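Local coordinates for probable sugar ABC transporter, sugar-binding protein (Streptococcus pneumoniae, PDB 2W7Y) that probably delivers sugars to an ABC transporter as its solute-binding protein, and here holds the blood group A-trisaccharide, at residues A[177-180]-A[184-187]; A[207-212]-A[296-301]. One frame throughout, in Å; residues are numbered along the deposited sequence.

Contact 1. Residues A[177-180]-A[184-187]; sequences DQWN and DFTQ
The indole of Trp-179 lies against the first turn of helix 182-193, at Asp-184 and Phe-185. From CB, a chi1 of -60° sets CG beside the backbone N, where it meets Phe-185 CA. CD1 runs past the backbone of Asp-184, 3.9 Å from its O. NE1 makes a weak hydrogen bond to the carbonyl of Lys-174. Over the five-membered ring, Phe-185 CA stands almost exactly on the normal, 4.0 Å from the centroid, a CH-pi contact. At the far rim, Trp-179 CZ3 and CH2 are each 3.6 Å from Phe-185 CD1, where the phenyl brings its edge to the six-membered face. This is a T-shaped pair with planes at 67° and centroids 5.0 Å apart. On the backbone side of the contact, at the end of the inverse gamma turn centred on Trp-179, Asn-180 N gives a weak, bent hydrogen bond of 3.2 Å to Asp-184 OD2. That oxygen also accepts Thr-181 N, so one carboxylate oxygen gathers two amides of the turn leading into the helix. The contact thus folds the loop after helix 165-171 back on the start of helix 182-193, whose Phe-185 and Thr-186 also touch helix 237-252.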
ATOM      1  N   ASP A 177      10.816  13.182  12.331  1.00 23.47           N
ATOM      2  CA  ASP A 177      10.002  14.115  13.120  1.00 23.62           C
ATOM      3  C   ASP A 177      10.516  15.560  13.045  1.00 23.64           C
ATOM      4  O   ASP A 177       9.810  16.496  13.435  1.00 23.65           O
ATOM      5  CB  ASP A 177       9.907  13.653  14.579  1.00 23.70           C
ATOM      6  CG  ASP A 177      11.271  13.534  15.245  1.00 24.50           C
ATOM      7  OD1 ASP A 177      11.495  14.189  16.286  1.00 25.20           O
ATOM      8  OD2 ASP A 177      12.125  12.790  14.720  1.00 25.27           O
ATOM      9  N   GLN A 178      11.739  15.736  12.542  1.00 23.58           N
ATOM     10  CA  GLN A 178      12.337  17.066  12.388  1.00 23.49           C
ATOM     11  C   GLN A 178      12.227  17.590  10.955  1.00 23.28           C
ATOM     12  O   GLN A 178      12.620  18.723  10.678  1.00 23.36           O
ATOM     13  CB  GLN A 178      13.812  17.068  12.831  1.00 23.58           C
ATOM     14  CG  GLN A 178      14.063  16.614  14.270  1.00 23.68           C
ATOM     15  CD  GLN A 178      15.544  16.519  14.609  1.00 23.97           C
ATOM     16  OE1 GLN A 178      16.138  15.435  14.568  1.00 23.83           O
ATOM     17  NE2 GLN A 178      16.150  17.658  14.934  1.00 24.17           N
ATOM     18  N   TRP A 179      11.706  16.766  10.047  1.00 23.29           N
ATOM     19  CA  TRP A 179      11.558  17.159   8.642  1.00 23.21           C
ATOM     20  C   TRP A 179      10.313  18.010   8.422  1.00 23.24           C
ATOM     21  O   TRP A 179       9.244  17.490   8.096  1.00 23.18           O
ATOM     22  CB  TRP A 179      11.505  15.942   7.710  1.00 23.17           C
ATOM     23  CG  TRP A 179      12.709  15.046   7.735  1.00 23.17           C
ATOM     24  CD1 TRP A 179      13.962  15.353   8.181  1.00 22.82           C
ATOM     25  CD2 TRP A 179      12.773  13.699   7.252  1.00 23.12           C
ATOM     26  NE1 TRP A 179      14.797  14.274   8.023  1.00 22.93           N
ATOM     27  CE2 TRP A 179      14.095  13.244   7.456  1.00 22.82           C
ATOM     28  CE3 TRP A 179      11.836  12.827   6.672  1.00 23.04           C
ATOM     29  CZ2 TRP A 179      14.508  11.958   7.104  1.00 22.70           C
ATOM     30  CZ3 TRP A 179      12.248  11.545   6.319  1.00 22.76           C
ATOM     31  CH2 TRP A 179      13.573  11.123   6.540  1.00 22.93           C
ATOM     32  N   ASN A 180      10.464  19.320   8.595  1.00 23.40           N
ATOM     33  CA  ASN A 180       9.361  20.260   8.404  1.00 23.30           C
ATOM     34  C   ASN A 180       9.152  20.629   6.945  1.00 23.19           C
ATOM     35  O   ASN A 180       8.047  20.998   6.548  1.00 23.07           O
ATOM     36  CB  ASN A 180       9.578  21.514   9.249  1.00 23.43           C
ATOM     37  CG  ASN A 180       9.476  21.231  10.734  1.00 23.58           C
ATOM     38  OD1 ASN A 180       8.630  20.451  11.172  1.00 23.64           O
ATOM     39  ND2 ASN A 180      10.342  21.865  11.518  1.00 23.25           N
ATOM     40  N   ASP A 184      14.697  19.786   4.286  1.00 23.04           N
ATOM     41  CA  ASP A 184      15.185  19.101   5.492  1.00 23.04           C
ATOM     42  C   ASP A 184      15.449  17.618   5.234  1.00 23.05           C
ATOM     43  O   ASP A 184      16.442  17.063   5.711  1.00 23.06           O
ATOM     44  CB  ASP A 184      14.187  19.235   6.649  1.00 23.06           C
ATOM     45  CG  ASP A 184      14.090  20.653   7.196  1.00 23.21           C
ATOM     46  OD1 ASP A 184      15.074  21.421   7.117  1.00 23.45           O
ATOM     47  OD2 ASP A 184      13.014  20.988   7.733  1.00 23.54           O
ATOM     48  N   PHE A 185      14.540  16.985   4.494  1.00 22.97           N
ATOM     49  CA  PHE A 185      14.655  15.578   4.118  1.00 22.91           C
ATOM     50  C   PHE A 185      15.860  15.327   3.209  1.00 22.91           C
ATOM     51  O   PHE A 185      16.627  14.395   3.443  1.00 22.96           O
ATOM     52  CB  PHE A 185      13.355  15.108   3.452  1.00 22.84           C
ATOM     53  CG  PHE A 185      13.493  13.836   2.652  1.00 22.93           C
ATOM     54  CD1 PHE A 185      13.742  12.618   3.282  1.00 22.27           C
ATOM     55  CD2 PHE A 185      13.355  13.855   1.265  1.00 22.88           C
ATOM     56  CE1 PHE A 185      13.864  11.451   2.551  1.00 22.17           C
ATOM     57  CE2 PHE A 185      13.473  12.681   0.520  1.00 22.93           C
ATOM     58  CZ  PHE A 185      13.729  11.480   1.164  1.00 22.76           C
ATOM     59  N   THR A 186      16.018  16.164   2.184  1.00 22.92           N
ATOM     60  CA  THR A 186      17.124  16.048   1.233  1.00 22.92           C
ATOM     61  C   THR A 186      18.474  16.354   1.873  1.00 22.86           C
ATOM     62  O   THR A 186      19.484  15.761   1.500  1.00 23.02           O
ATOM     63  CB  THR A 186      16.933  16.970   0.005  1.00 23.01           C
ATOM     64  OG1 THR A 186      16.922  18.340   0.425  1.00 22.99           O
ATOM     65  CG2 THR A 186      15.636  16.641  -0.731  1.00 22.71           C
ATOM     66  N   GLN A 187      18.486  17.289   2.823  1.00 22.77           N
ATOM     67  CA  GLN A 187      19.700  17.618   3.583  1.00 22.83           C
ATOM     68  C   GLN A 187      20.087  16.491   4.544  1.00 22.77           C
ATOM     69  O   GLN A 187      21.269  16.235   4.764  1.00 22.69           O
ATOM     70  CB  GLN A 187      19.545  18.953   4.323  1.00 22.73           C
ATOM     71  CG  GLN A 187      19.546  20.162   3.388  1.00 22.93           C
ATOM     72  CD  GLN A 187      18.954  21.427   3.994  1.00 23.34           C
ATOM     73  OE1 GLN A 187      18.420  22.276   3.275  1.00 23.36           O
ATOM     74  NE2 GLN A 187      19.056  21.566   5.310  1.00 23.46           N
TER

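Contact 2. Residues A[207-212]-A[296-301]; sequences SIRLFN and GIYPAG
Arg-209 NH2 is held by the bound sugar, through a hydrogen bond to O7 of the N-acetylgalactosamine unit, and more weakly by a long ion pair with Glu-205, while the root of the same side chain rests on Tyr-298. Arg-209 CB sits 3.5 Å from Tyr-298 OH, at the end of the phenol. Beyond it the chain turns sharply (chi2 -61°) and then runs extended, taking the guanidinium away from the tyrosine and into the glycan pocket. The backbone of Arg-209 also takes part: its O lies over one face of the phenol, 3.8 Å from Tyr-298 CE1, and accepts a hydrogen bond from Thr-213 OG1. Leu-210 comes to the ring differently. Its CD2 reaches the edge near the ring plane, 4.1 Å from Tyr-298 CD1, and the two side chains cross at about a right angle. Tyr-298 is thus approached over a ring face by a carbonyl oxygen, at an edge by a methyl, and at its hydroxyl by the CB of an arginine that binds the sugar. The buried contact joins helix 207-215 to the loop between strands 293-296 and 302-306. Strand 157-164 packs on both Arg-209 and Tyr-298 through Met-159, and helix 237-252 covers Leu-210 with Val-246.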
ATOM      1  N   SER A 207       9.717   4.990  -4.425  1.00 23.46           N
ATOM      2  CA  SER A 207       9.866   6.404  -4.779  1.00 23.47           C
ATOM      3  C   SER A 207       8.537   7.111  -5.074  1.00 23.34           C
ATOM      4  O   SER A 207       8.452   8.332  -4.963  1.00 23.50           O
ATOM      5  CB  SER A 207      10.863   6.589  -5.929  1.00 23.37           C
ATOM      6  OG  SER A 207      10.431   5.922  -7.100  1.00 24.16           O
ATOM      7  N   ILE A 208       7.503   6.347  -5.436  1.00 23.30           N
ATOM      8  CA  ILE A 208       6.169   6.917  -5.651  1.00 23.03           C
ATOM      9  C   ILE A 208       5.537   7.385  -4.336  1.00 22.96           C
ATOM     10  O   ILE A 208       4.662   8.248  -4.337  1.00 22.92           O
ATOM     11  CB  ILE A 208       5.216   5.957  -6.439  1.00 23.05           C
ATOM     12  CG1 ILE A 208       4.051   6.740  -7.068  1.00 22.56           C
ATOM     13  CG2 ILE A 208       4.724   4.802  -5.548  1.00 23.08           C
ATOM     14  CD1 ILE A 208       3.147   5.930  -7.981  1.00 22.22           C
ATOM     15  N   ARG A 209       6.000   6.819  -3.220  1.00 23.08           N
ATOM     16  CA  ARG A 209       5.544   7.214  -1.887  1.00 23.03           C
ATOM     17  C   ARG A 209       6.064   8.605  -1.533  1.00 23.02           C
ATOM     18  O   ARG A 209       5.424   9.339  -0.773  1.00 22.98           O
ATOM     19  CB  ARG A 209       5.981   6.203  -0.814  1.00 22.93           C
ATOM     20  CG  ARG A 209       5.938   4.733  -1.215  1.00 23.05           C
ATOM     21  CD  ARG A 209       4.538   4.260  -1.595  1.00 23.18           C
ATOM     22  NE  ARG A 209       4.481   2.806  -1.722  1.00 22.81           N
ATOM     23  CZ  ARG A 209       3.456   2.132  -2.235  1.00 22.27           C
ATOM     24  NH1 ARG A 209       2.382   2.775  -2.679  1.00 21.97           N
ATOM     25  NH2 ARG A 209       3.508   0.811  -2.300  1.00 22.17           N
ATOM     26  N   LEU A 210       7.229   8.954  -2.077  1.00 23.06           N
ATOM     27  CA  LEU A 210       7.766  10.311  -1.957  1.00 22.99           C
ATOM     28  C   LEU A 210       6.982  11.309  -2.808  1.00 23.02           C
ATOM     29  O   LEU A 210       6.692  12.414  -2.351  1.00 23.08           O
ATOM     30  CB  LEU A 210       9.255  10.353  -2.313  1.00 23.07           C
ATOM     31  CG  LEU A 210      10.270   9.752  -1.328  1.00 22.72           C
ATOM     32  CD1 LEU A 210      11.672   9.802  -1.916  1.00 21.87           C
ATOM     33  CD2 LEU A 210      10.231  10.461   0.021  1.00 22.45           C
ATOM     34  N   PHE A 211       6.642  10.915  -4.037  1.00 23.11           N
ATOM     35  CA  PHE A 211       5.802  11.727  -4.927  1.00 23.17           C
ATOM     36  C   PHE A 211       4.394  11.920  -4.350  1.00 23.22           C
ATOM     37  O   PHE A 211       3.879  13.038  -4.323  1.00 23.21           O
ATOM     38  CB  PHE A 211       5.722  11.102  -6.329  1.00 23.10           C
ATOM     39  CG  PHE A 211       4.769  11.814  -7.271  1.00 23.21           C
ATOM     40  CD1 PHE A 211       5.148  12.992  -7.915  1.00 23.11           C
ATOM     41  CD2 PHE A 211       3.496  11.298  -7.518  1.00 22.91           C
ATOM     42  CE1 PHE A 211       4.263  13.652  -8.786  1.00 23.13           C
ATOM     43  CE2 PHE A 211       2.612  11.944  -8.385  1.00 23.10           C
ATOM     44  CZ  PHE A 211       2.995  13.122  -9.022  1.00 22.98           C
ATOM     45  N   ASN A 212       3.793  10.820  -3.901  1.00 23.10           N
ATOM     46  CA  ASN A 212       2.457  10.803  -3.314  1.00 23.12           C
ATOM     47  C   ASN A 212       2.322  11.779  -2.152  1.00 23.11           C
ATOM     48  O   ASN A 212       1.322  12.495  -2.040  1.00 23.04           O
ATOM     49  CB  ASN A 212       2.143   9.388  -2.816  1.00 23.26           C
ATOM     50  CG  ASN A 212       0.659   9.044  -2.863  1.00 23.27           C
ATOM     51  OD1 ASN A 212       0.306   7.893  -3.099  1.00 23.92           O
ATOM     52  ND2 ASN A 212      -0.208  10.021  -2.618  1.00 23.40           N
ATOM     53  N   GLY A 296       8.391   6.573  11.231  1.00 22.93           N
ATOM     54  CA  GLY A 296       8.231   8.007  11.076  1.00 22.92           C
ATOM     55  C   GLY A 296       7.263   8.259   9.945  1.00 22.94           C
ATOM     56  O   GLY A 296       6.718   7.320   9.370  1.00 23.15           O
ATOM     57  N   ILE A 297       7.042   9.525   9.616  1.00 23.08           N
ATOM     58  CA  ILE A 297       6.238   9.876   8.442  1.00 23.00           C
ATOM     59  C   ILE A 297       7.002  10.847   7.542  1.00 22.97           C
ATOM     60  O   ILE A 297       8.166  11.160   7.804  1.00 23.01           O
ATOM     61  CB  ILE A 297       4.811  10.405   8.809  1.00 23.04           C
ATOM     62  CG1 ILE A 297       4.886  11.611   9.758  1.00 23.18           C
ATOM     63  CG2 ILE A 297       3.950   9.280   9.396  1.00 23.00           C
ATOM     64  CD1 ILE A 297       3.581  12.357   9.925  1.00 22.71           C
ATOM     65  N   TYR A 298       6.336  11.320   6.494  1.00 23.00           N
ATOM     66  CA  TYR A 298       6.965  12.101   5.433  1.00 23.05           C
ATOM     67  C   TYR A 298       7.021  13.597   5.761  1.00 23.11           C
ATOM     68  O   TYR A 298       6.259  14.061   6.614  1.00 23.23           O
ATOM     69  CB  TYR A 298       6.236  11.834   4.109  1.00 23.03           C
ATOM     70  CG  TYR A 298       6.276  10.376   3.702  1.00 22.71           C
ATOM     71  CD1 TYR A 298       7.248   9.905   2.820  1.00 22.59           C
ATOM     72  CD2 TYR A 298       5.357   9.462   4.221  1.00 22.63           C
ATOM     73  CE1 TYR A 298       7.291   8.562   2.453  1.00 22.86           C
ATOM     74  CE2 TYR A 298       5.393   8.125   3.865  1.00 22.69           C
ATOM     75  CZ  TYR A 298       6.361   7.678   2.984  1.00 23.00           C
ATOM     76  OH  TYR A 298       6.399   6.347   2.637  1.00 22.89           O
ATOM     77  N   PRO A 299       7.941  14.351   5.106  1.00 23.16           N
ATOM     78  CA  PRO A 299       8.135  15.790   5.350  1.00 23.05           C
ATOM     79  C   PRO A 299       6.842  16.602   5.383  1.00 23.10           C
ATOM     80  O   PRO A 299       5.889  16.295   4.655  1.00 23.05           O
ATOM     81  CB  PRO A 299       8.998  16.230   4.170  1.00 22.97           C
ATOM     82  CG  PRO A 299       9.769  15.030   3.811  1.00 23.00           C
ATOM     83  CD  PRO A 299       8.887  13.850   4.088  1.00 23.16           C
ATOM     84  N   ALA A 300       6.838  17.633   6.228  1.00 23.10           N
ATOM     85  CA  ALA A 300       5.667  18.481   6.488  1.00 23.11           C
ATOM     86  C   ALA A 300       4.502  17.732   7.156  1.00 23.01           C
ATOM     87  O   ALA A 300       3.345  18.138   7.043  1.00 23.15           O
ATOM     88  CB  ALA A 300       5.213  19.211   5.208  1.00 23.11           C
ATOM     89  N   GLY A 301       4.827  16.649   7.865  1.00 22.87           N
ATOM     90  CA  GLY A 301       3.846  15.875   8.625  1.00 22.59           C
ATOM     91  C   GLY A 301       2.786  15.174   7.794  1.00 22.48           C
ATOM     92  O   GLY A 301       1.632  15.080   8.210  1.00 22.19           O
TER

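In the fold
Contact 1 closes in the chain before contact 2 opens, yet their centres lie only 11 Å apart and they touch directly. Trp-179 O and Ala-300 N, 3.0 Å apart, probably form a hydrogen bond that joins the two loops. Phe-185 CB packs on Pro-299 CG at 3.6 Å, and Phe-185 CZ reaches Leu-210 CD2 at 3.8 Å, so the phenylalanine of contact 1 borders both segments of contact 2. Helix 237-252 touches residues of both. Contact 2 lies nearer the chain's centre and includes Arg-209 of the glycan pocket; contact 1 lies farther out, its centre about 23 Å from the centre of the chain against about 13 Å for contact 2.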